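Local coordinates for protein cycloalternan-forming enzyme (Listeria monocytogenes serovar 1/2a, PDB 5F7U) that is a multidomain member of glycoside hydrolase family 31, combining a TIM barrel with several beta domains and a family 6 carbohydrate-binding module, at residues E856-E861 against V936-Y941; V878-P883 against N916-K921. The protein carries 1 engineered substitution. One frame throughout, in Å; residues are numbered along the deposited sequence.

Contact 1 begins where strand 848-857 ends. The chain turns through 858-861 into strand 862-867, then runs along strand 874-879 into 878-883, the first half of contact 2. After helix 899-904 and strand 908-912 it returns at 916-921, which closes contact 2. Strand 929-934 then leads to 936-941, which closes contact 1. Contact 2 is thus nested inside the loop of contact 1. Contact 2 joins two strands of a mixed sheet. Contact 1 ties a hairpin turn of the neighbouring antiparallel sheet to the linker that enters strand 941-942. The two contacts touch: Thr881 OG1 is hydrogen-bonded to Asn937 N, and Phe879 packs on Ala939.

Contact 1 of 2, residues E856-E861 against V936-Y941; sequences EDFANE and VNHAPY
Phe858 lays one face of its ring against the backbone of 936-941. The peptide between Asn937 and His938 covers that face. His938 N sits over the ring centre, 3.4 Å above the plane, and Asn937 C lies nearer the rim. Val936 comes in at the edge, with its CG2 in the ring plane and 4.0 Å from Phe858 CE1. Phe858 CG stands beside its backbone N (chi1 -72°), which swings the ring out to the linker. The short 3-10 turn 858-859 belongs to the connection of a beta hairpin, strands 848-857 and 862-867. Glu861 follows this turn in a left-handed backbone conformation, and its extended side chain reaches the Asn937 amide. Asn937 ND2 bonds Glu861 OE1 at 3.0 Å, from above the carboxylate plane. The carboxylate and amide planes are 81° apart. The other end of this amide, Asn937 OD1, is bridged by a water to Phe858 O. Val936 N donates to Glu861 O at 3.1 Å. Val936 O is buried without a hydrogen-bond partner; Glu861 CA makes a C-H...O contact with it at 3.1 Å. The His938 imidazole is fixed at both nitrogens, ND1 by Ala939 O (2.8 Å) and NE2 by Glu767.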
ATOM      1  N   GLU A 856      28.883   6.346 -16.265  1.00 20.55           N
ATOM      2  CA  GLU A 856      28.859   7.703 -16.774  1.00 20.59           C
ATOM      3  C   GLU A 856      30.228   8.334 -16.590  1.00 21.26           C
ATOM      4  O   GLU A 856      30.782   8.328 -15.488  1.00 21.05           O
ATOM      5  CB  GLU A 856      27.756   8.504 -16.068  1.00 20.14           C
ATOM      6  CG  GLU A 856      27.712   9.982 -16.416  1.00 20.38           C
ATOM      7  CD  GLU A 856      28.595  10.814 -15.511  1.00 20.73           C
ATOM      8  OE1 GLU A 856      28.362  10.797 -14.284  1.00 20.61           O
ATOM      9  OE2 GLU A 856      29.512  11.479 -16.033  1.00 21.20           O
ATOM     10  N   ASP A 857      30.772   8.851 -17.689  1.00 21.42           N
ATOM     11  CA  ASP A 857      32.097   9.490 -17.688  1.00 22.15           C
ATOM     12  C   ASP A 857      32.071  10.724 -18.594  1.00 21.90           C
ATOM     13  O   ASP A 857      32.932  10.890 -19.464  1.00 22.50           O
ATOM     14  CB  ASP A 857      33.173   8.468 -18.126  1.00 23.43           C
ATOM     15  CG  ASP A 857      34.616   8.963 -17.908  1.00 25.16           C
ATOM     16  OD1 ASP A 857      34.843   9.975 -17.210  1.00 25.51           O
ATOM     17  OD2 ASP A 857      35.550   8.330 -18.456  1.00 26.21           O
ATOM     18  N   PHE A 858      31.079  11.596 -18.376  1.00 21.15           N
ATOM     19  CA  PHE A 858      30.939  12.840 -19.154  1.00 21.37           C
ATOM     20  C   PHE A 858      32.190  13.723 -19.121  1.00 22.35           C
ATOM     21  O   PHE A 858      32.504  14.418 -20.095  1.00 22.84           O
ATOM     22  CB  PHE A 858      29.727  13.656 -18.667  1.00 20.47           C
ATOM     23  CG  PHE A 858      28.392  13.065 -19.030  1.00 19.67           C
ATOM     24  CD1 PHE A 858      28.153  12.528 -20.297  1.00 19.70           C
ATOM     25  CD2 PHE A 858      27.339  13.101 -18.100  1.00 18.90           C
ATOM     26  CE1 PHE A 858      26.908  11.994 -20.621  1.00 19.21           C
ATOM     27  CE2 PHE A 858      26.095  12.575 -18.419  1.00 18.46           C
ATOM     28  CZ  PHE A 858      25.876  12.030 -19.689  1.00 18.67           C
ATOM     29  N   ALA A 859      32.925  13.665 -18.015  1.00 22.86           N
ATOM     30  CA  ALA A 859      34.163  14.414 -17.865  1.00 23.80           C
ATOM     31  C   ALA A 859      35.162  14.053 -18.972  1.00 24.59           C
ATOM     32  O   ALA A 859      35.986  14.887 -19.368  1.00 25.38           O
ATOM     33  CB  ALA A 859      34.757  14.164 -16.494  1.00 24.33           C
ATOM     34  N   ASN A 860      35.057  12.822 -19.482  1.00 24.52           N
ATOM     35  CA  ASN A 860      35.836  12.366 -20.640  1.00 25.39           C
ATOM     36  C   ASN A 860      34.961  12.102 -21.879  1.00 25.28           C
ATOM     37  O   ASN A 860      35.351  11.376 -22.798  1.00 25.30           O
ATOM     38  CB  ASN A 860      36.671  11.151 -20.244  1.00 25.92           C
ATOM     39  CG  ASN A 860      37.730  11.498 -19.220  1.00 26.57           C
ATOM     40  OD1 ASN A 860      38.754  12.096 -19.555  1.00 27.46           O
ATOM     41  ND2 ASN A 860      37.488  11.134 -17.963  1.00 26.44           N
ATOM     42  N   GLU A 861      33.776  12.722 -21.870  1.00 24.96           N
ATOM     43  CA  GLU A 861      32.775  12.652 -22.937  1.00 25.11           C
ATOM     44  C   GLU A 861      32.381  11.226 -23.334  1.00 24.67           C
ATOM     45  O   GLU A 861      32.275  10.911 -24.511  1.00 25.01           O
ATOM     46  CB  GLU A 861      33.147  13.535 -24.142  1.00 26.70           C
ATOM     47  CG  GLU A 861      33.153  15.031 -23.813  1.00 27.91           C
ATOM     48  CD  GLU A 861      33.264  15.950 -25.025  1.00 29.70           C
ATOM     49  OE1 GLU A 861      32.993  17.172 -24.865  1.00 30.30           O
ATOM     50  OE2 GLU A 861      33.641  15.474 -26.121  1.00 30.55           O
ATOM     51  N   VAL A 936      29.969  12.451 -25.918  1.00 21.45           N
ATOM     52  CA  VAL A 936      28.688  12.851 -25.291  1.00 20.23           C
ATOM     53  C   VAL A 936      28.883  13.680 -24.033  1.00 20.12           C
ATOM     54  O   VAL A 936      29.811  13.450 -23.267  1.00 20.69           O
ATOM     55  CB  VAL A 936      27.814  11.638 -24.909  1.00 19.60           C
ATOM     56  CG1 VAL A 936      27.321  10.931 -26.164  1.00 19.94           C
ATOM     57  CG2 VAL A 936      28.576  10.673 -23.995  1.00 19.75           C
ATOM     58  N   ASN A 937      27.986  14.637 -23.828  1.00 19.67           N
ATOM     59  CA  ASN A 937      27.899  15.358 -22.570  1.00 19.52           C
ATOM     60  C   ASN A 937      26.555  15.172 -21.916  1.00 18.45           C
ATOM     61  O   ASN A 937      25.650  14.594 -22.522  1.00 17.77           O
ATOM     62  CB  ASN A 937      28.203  16.830 -22.791  1.00 20.15           C
ATOM     63  CG  ASN A 937      29.675  17.059 -22.966  1.00 22.04           C
ATOM     64  OD1 ASN A 937      30.459  16.827 -22.040  1.00 23.42           O
ATOM     65  ND2 ASN A 937      30.062  17.512 -24.133  1.00 22.63           N
ATOM     66  N   HIS A 938      26.445  15.614 -20.664  1.00 18.32           N
ATOM     67  CA  HIS A 938      25.142  15.684 -19.992  1.00 17.84           C
ATOM     68  C   HIS A 938      24.145  16.359 -20.933  1.00 17.32           C
ATOM     69  O   HIS A 938      24.503  17.302 -21.648  1.00 17.49           O
ATOM     70  CB  HIS A 938      25.250  16.449 -18.669  1.00 18.32           C
ATOM     71  CG  HIS A 938      23.977  16.453 -17.874  1.00 18.43           C
ATOM     72  ND1 HIS A 938      22.882  17.216 -18.224  1.00 18.34           N
ATOM     73  CD2 HIS A 938      23.634  15.798 -16.742  1.00 18.58           C
ATOM     74  CE1 HIS A 938      21.917  17.025 -17.340  1.00 18.09           C
ATOM     75  NE2 HIS A 938      22.349  16.175 -16.429  1.00 18.42           N
ATOM     76  N   ALA A 939      22.898  15.873 -20.957  1.00 16.80           N
ATOM     77  CA  ALA A 939      21.919  16.392 -21.911  1.00 16.68           C
ATOM     78  C   ALA A 939      21.702  17.895 -21.725  1.00 16.85           C
ATOM     79  O   ALA A 939      21.920  18.410 -20.624  1.00 17.00           O
ATOM     80  CB  ALA A 939      20.600  15.643 -21.787  1.00 16.39           C
ATOM     81  N   PRO A 940      21.283  18.609 -22.796  1.00 17.26           N
ATOM     82  CA  PRO A 940      21.149  20.054 -22.654  1.00 17.46           C
ATOM     83  C   PRO A 940      20.069  20.454 -21.649  1.00 17.36           C
ATOM     84  O   PRO A 940      19.126  19.680 -21.397  1.00 17.26           O
ATOM     85  CB  PRO A 940      20.709  20.513 -24.052  1.00 17.78           C
ATOM     86  CG  PRO A 940      21.188  19.437 -24.973  1.00 18.01           C
ATOM     87  CD  PRO A 940      21.030  18.174 -24.183  1.00 17.61           C
ATOM     88  N   TYR A 941      20.253  21.640 -21.064  1.00 17.19           N
ATOM     89  CA  TYR A 941      19.208  22.343 -20.328  1.00 16.96           C
ATOM     90  C   TYR A 941      18.505  23.252 -21.337  1.00 17.22           C
ATOM     91  O   TYR A 941      19.082  24.245 -21.795  1.00 17.37           O
ATOM     92  CB  TYR A 941      19.838  23.194 -19.212  1.00 16.98           C
ATOM     93  CG  TYR A 941      20.425  22.373 -18.088  1.00 16.92           C
ATOM     94  CD1 TYR A 941      21.700  21.792 -18.195  1.00 17.37           C
ATOM     95  CD2 TYR A 941      19.685  22.151 -16.921  1.00 17.00           C
ATOM     96  CE1 TYR A 941      22.227  21.021 -17.159  1.00 17.50           C
ATOM     97  CE2 TYR A 941      20.205  21.410 -15.875  1.00 17.14           C
ATOM     98  CZ  TYR A 941      21.462  20.825 -16.008  1.00 17.55           C
ATOM     99  OH  TYR A 941      21.955  20.079 -14.950  1.00 18.04           O
TER
HETATM  100  O   HOH W   1      32.755  17.089 -20.539  1.00 32.18           O

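Contact 2 of 2, residues V878-P883 against N916-K921; sequences VFSTEP and NLTYVK
Val878 and Thr918 form an antiparallel hydrogen-bonded pair between strands 874-879 and 917-922, neighbours in a five-stranded mixed sheet. Val878 N donates to Thr918 O and Thr918 N to Val878 O, both at 2.8 Å and nearly straight. Ser880 N continues the pairing past the strand end by donating to Asn916 O at 3.1 Å. The side chains of Val878 and Thr918 share the face that packs on Leu933 of strand 929-934, in the adjoining antiparallel sheet. On this face Thr918 OG1 gives its proton to Ser880 OG at 3.1 Å, and Ser880 OG passes its own to Thr881 O at 2.7 Å. Ser880 OG lies between its backbone N and carbonyl carbon (chi1 76°), within range of both partners. Thr918 CG2 presses end-on against CG of the Pro883 ring at 3.4 Å, tighter than usual for two carbons. Asn916 and Leu917 form a G1 beta bulge opposite Asp912 of strand 908-912. Asn916 has the left-handed backbone conformation usual for the first residue of such a bulge. Its ND2 is hydrogen-bonded to Glu942 OE2; Glu942 is a ligand of a bound magnesium ion, which is consistent with a second-shell place for Asn916. Phe879 and Leu917 form the next pair, a non-hydrogen-bonded one, on the opposite face of the sheet. Leu917 CD2 approaches the edge of the Phe879 ring and lies 4.1 Å from Phe879 CB. Ser880 O and Asn916 O, both acceptors, are only 3.2 Å apart; the former takes a hydrogen bond from the Tyr911 hydroxyl.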
ATOM      1  N   VAL A 878      19.636   6.670 -24.121  1.00 18.17           N
ATOM      2  CA  VAL A 878      20.529   7.316 -23.154  1.00 17.98           C
ATOM      3  C   VAL A 878      20.325   8.827 -23.193  1.00 17.80           C
ATOM      4  O   VAL A 878      20.481   9.455 -24.251  1.00 18.43           O
ATOM      5  CB  VAL A 878      22.016   6.980 -23.450  1.00 18.55           C
ATOM      6  CG1 VAL A 878      22.927   7.490 -22.338  1.00 18.46           C
ATOM      7  CG2 VAL A 878      22.222   5.486 -23.651  1.00 19.02           C
ATOM      8  N   PHE A 879      20.051   9.414 -22.025  1.00 17.23           N
ATOM      9  CA  PHE A 879      19.883  10.875 -21.890  1.00 17.03           C
ATOM     10  C   PHE A 879      21.269  11.507 -21.999  1.00 17.70           C
ATOM     11  O   PHE A 879      22.125  11.281 -21.136  1.00 17.98           O
ATOM     12  CB  PHE A 879      19.221  11.179 -20.536  1.00 16.25           C
ATOM     13  CG  PHE A 879      18.723  12.597 -20.368  1.00 15.81           C
ATOM     14  CD1 PHE A 879      17.800  13.164 -21.262  1.00 15.81           C
ATOM     15  CD2 PHE A 879      19.112  13.346 -19.240  1.00 15.53           C
ATOM     16  CE1 PHE A 879      17.297  14.461 -21.056  1.00 15.69           C
ATOM     17  CE2 PHE A 879      18.632  14.638 -19.045  1.00 15.29           C
ATOM     18  CZ  PHE A 879      17.716  15.193 -19.939  1.00 15.24           C
ATOM     19  N   SER A 880      21.511  12.247 -23.082  1.00 18.02           N
ATOM     20  CA  SER A 880      22.835  12.845 -23.341  1.00 18.57           C
ATOM     21  C   SER A 880      22.769  13.732 -24.555  1.00 18.89           C
ATOM     22  O   SER A 880      21.778  13.721 -25.275  1.00 18.54           O
ATOM     23  CB  SER A 880      23.897  11.756 -23.612  1.00 19.37           C
ATOM     24  OG  SER A 880      23.759  11.213 -24.926  1.00 20.17           O
ATOM     25  N   THR A 881      23.846  14.480 -24.802  1.00 19.38           N
ATOM     26  CA  THR A 881      23.987  15.159 -26.096  1.00 20.08           C
ATOM     27  C   THR A 881      24.318  14.128 -27.182  1.00 20.99           C
ATOM     28  O   THR A 881      24.568  12.959 -26.880  1.00 20.85           O
ATOM     29  CB  THR A 881      25.066  16.247 -26.062  1.00 20.45           C
ATOM     30  OG1 THR A 881      26.320  15.645 -25.721  1.00 20.62           O
ATOM     31  CG2 THR A 881      24.696  17.328 -25.055  1.00 19.95           C
ATOM     32  N   GLU A 882      24.343  14.576 -28.436  1.00 22.02           N
ATOM     33  CA  GLU A 882      24.568  13.676 -29.573  1.00 22.92           C
ATOM     34  C   GLU A 882      25.990  13.112 -29.625  1.00 22.94           C
ATOM     35  O   GLU A 882      26.942  13.890 -29.667  1.00 23.30           O
ATOM     36  CB  GLU A 882      24.272  14.395 -30.886  1.00 24.69           C
ATOM     37  CG  GLU A 882      24.300  13.463 -32.094  1.00 27.00           C
ATOM     38  CD  GLU A 882      23.765  14.108 -33.361  1.00 29.31           C
ATOM     39  OE1 GLU A 882      23.602  15.341 -33.383  1.00 30.61           O
ATOM     40  OE2 GLU A 882      23.515  13.377 -34.342  1.00 30.74           O
ATOM     41  N   PRO A 883      26.136  11.770 -29.674  1.00 22.63           N
ATOM     42  CA  PRO A 883      27.479  11.180 -29.804  1.00 23.09           C
ATOM     43  C   PRO A 883      28.177  11.526 -31.109  1.00 23.92           C
ATOM     44  O   PRO A 883      27.518  11.858 -32.110  1.00 24.17           O
ATOM     45  CB  PRO A 883      27.212   9.664 -29.798  1.00 23.12           C
ATOM     46  CG  PRO A 883      25.856   9.498 -29.230  1.00 22.46           C
ATOM     47  CD  PRO A 883      25.090  10.724 -29.650  1.00 22.24           C
ATOM     48  N   ASN A 916      16.407  14.604 -26.414  1.00 19.02           N
ATOM     49  CA  ASN A 916      17.828  14.486 -26.091  1.00 18.59           C
ATOM     50  C   ASN A 916      18.200  13.079 -25.628  1.00 17.86           C
ATOM     51  O   ASN A 916      18.816  12.872 -24.580  1.00 17.26           O
ATOM     52  CB  ASN A 916      18.256  15.579 -25.099  1.00 18.76           C
ATOM     53  CG  ASN A 916      18.110  16.970 -25.678  1.00 19.27           C
ATOM     54  OD1 ASN A 916      18.680  17.285 -26.736  1.00 20.10           O
ATOM     55  ND2 ASN A 916      17.352  17.817 -24.987  1.00 19.80           N
ATOM     56  N   LEU A 917      17.756  12.099 -26.410  1.00 17.93           N
ATOM     57  CA  LEU A 917      18.063  10.703 -26.140  1.00 17.77           C
ATOM     58  C   LEU A 917      18.831  10.095 -27.292  1.00 18.24           C
ATOM     59  O   LEU A 917      18.429  10.241 -28.445  1.00 18.82           O
ATOM     60  CB  LEU A 917      16.776   9.899 -25.949  1.00 17.59           C
ATOM     61  CG  LEU A 917      15.902  10.251 -24.739  1.00 17.36           C
ATOM     62  CD1 LEU A 917      14.589   9.504 -24.865  1.00 17.92           C
ATOM     63  CD2 LEU A 917      16.601   9.869 -23.442  1.00 16.90           C
ATOM     64  N   THR A 918      19.933   9.422 -26.955  1.00 18.41           N
ATOM     65  CA  THR A 918      20.660   8.586 -27.908  1.00 19.12           C
ATOM     66  C   THR A 918      20.114   7.154 -27.901  1.00 19.37           C
ATOM     67  O   THR A 918      20.183   6.462 -26.881  1.00 19.08           O
ATOM     68  CB  THR A 918      22.164   8.546 -27.610  1.00 19.33           C
ATOM     69  OG1 THR A 918      22.668   9.889 -27.526  1.00 19.26           O
ATOM     70  CG2 THR A 918      22.893   7.819 -28.748  1.00 20.00           C
ATOM     71  N   TYR A 919      19.618   6.703 -29.051  1.00 20.05           N
ATOM     72  CA  TYR A 919      19.154   5.321 -29.179  1.00 20.46           C
ATOM     73  C   TYR A 919      20.324   4.468 -29.637  1.00 20.81           C
ATOM     74  O   TYR A 919      21.026   4.864 -30.566  1.00 21.30           O
ATOM     75  CB  TYR A 919      18.045   5.179 -30.232  1.00 21.37           C
ATOM     76  CG  TYR A 919      16.719   5.908 -30.011  1.00 21.44           C
ATOM     77  CD1 TYR A 919      16.598   6.989 -29.125  1.00 20.79           C
ATOM     78  CD2 TYR A 919      15.606   5.562 -30.775  1.00 22.37           C
ATOM     79  CE1 TYR A 919      15.392   7.661 -28.972  1.00 20.98           C
ATOM     80  CE2 TYR A 919      14.400   6.240 -30.639  1.00 22.58           C
ATOM     81  CZ  TYR A 919      14.302   7.285 -29.740  1.00 22.00           C
ATOM     82  OH  TYR A 919      13.117   7.958 -29.604  1.00 22.31           O
ATOM     83  N   VAL A 920      20.530   3.311 -28.999  1.00 20.63           N
ATOM     84  CA  VAL A 920      21.579   2.360 -29.429  1.00 21.05           C
ATOM     85  C   VAL A 920      20.969   0.959 -29.532  1.00 21.59           C
ATOM     86  O   VAL A 920      20.490   0.417 -28.531  1.00 21.28           O
ATOM     87  CB  VAL A 920      22.799   2.333 -28.468  1.00 20.70           C
ATOM     88  CG1 VAL A 920      23.866   1.351 -28.962  1.00 21.21           C
ATOM     89  CG2 VAL A 920      23.419   3.723 -28.315  1.00 20.45           C
ATOM     90  N   LYS A 921      20.972   0.394 -30.738  1.00 22.11           N
ATOM     91  CA  LYS A 921      20.472  -0.956 -30.953  1.00 22.97           C
ATOM     92  C   LYS A 921      21.619  -1.956 -30.929  1.00 23.47           C
ATOM     93  O   LYS A 921      22.580  -1.813 -31.690  1.00 24.17           O
ATOM     94  CB  LYS A 921      19.720  -1.053 -32.284  1.00 23.73           C
ATOM     95  CG  LYS A 921      19.084  -2.413 -32.549  1.00 24.52           C
ATOM     96  CD  LYS A 921      18.326  -2.394 -33.869  1.00 25.55           C
ATOM     97  CE  LYS A 921      16.985  -1.686 -33.760  1.00 25.53           C
ATOM     98  NZ  LYS A 921      16.168  -1.873 -35.000  1.00 26.83           N
TER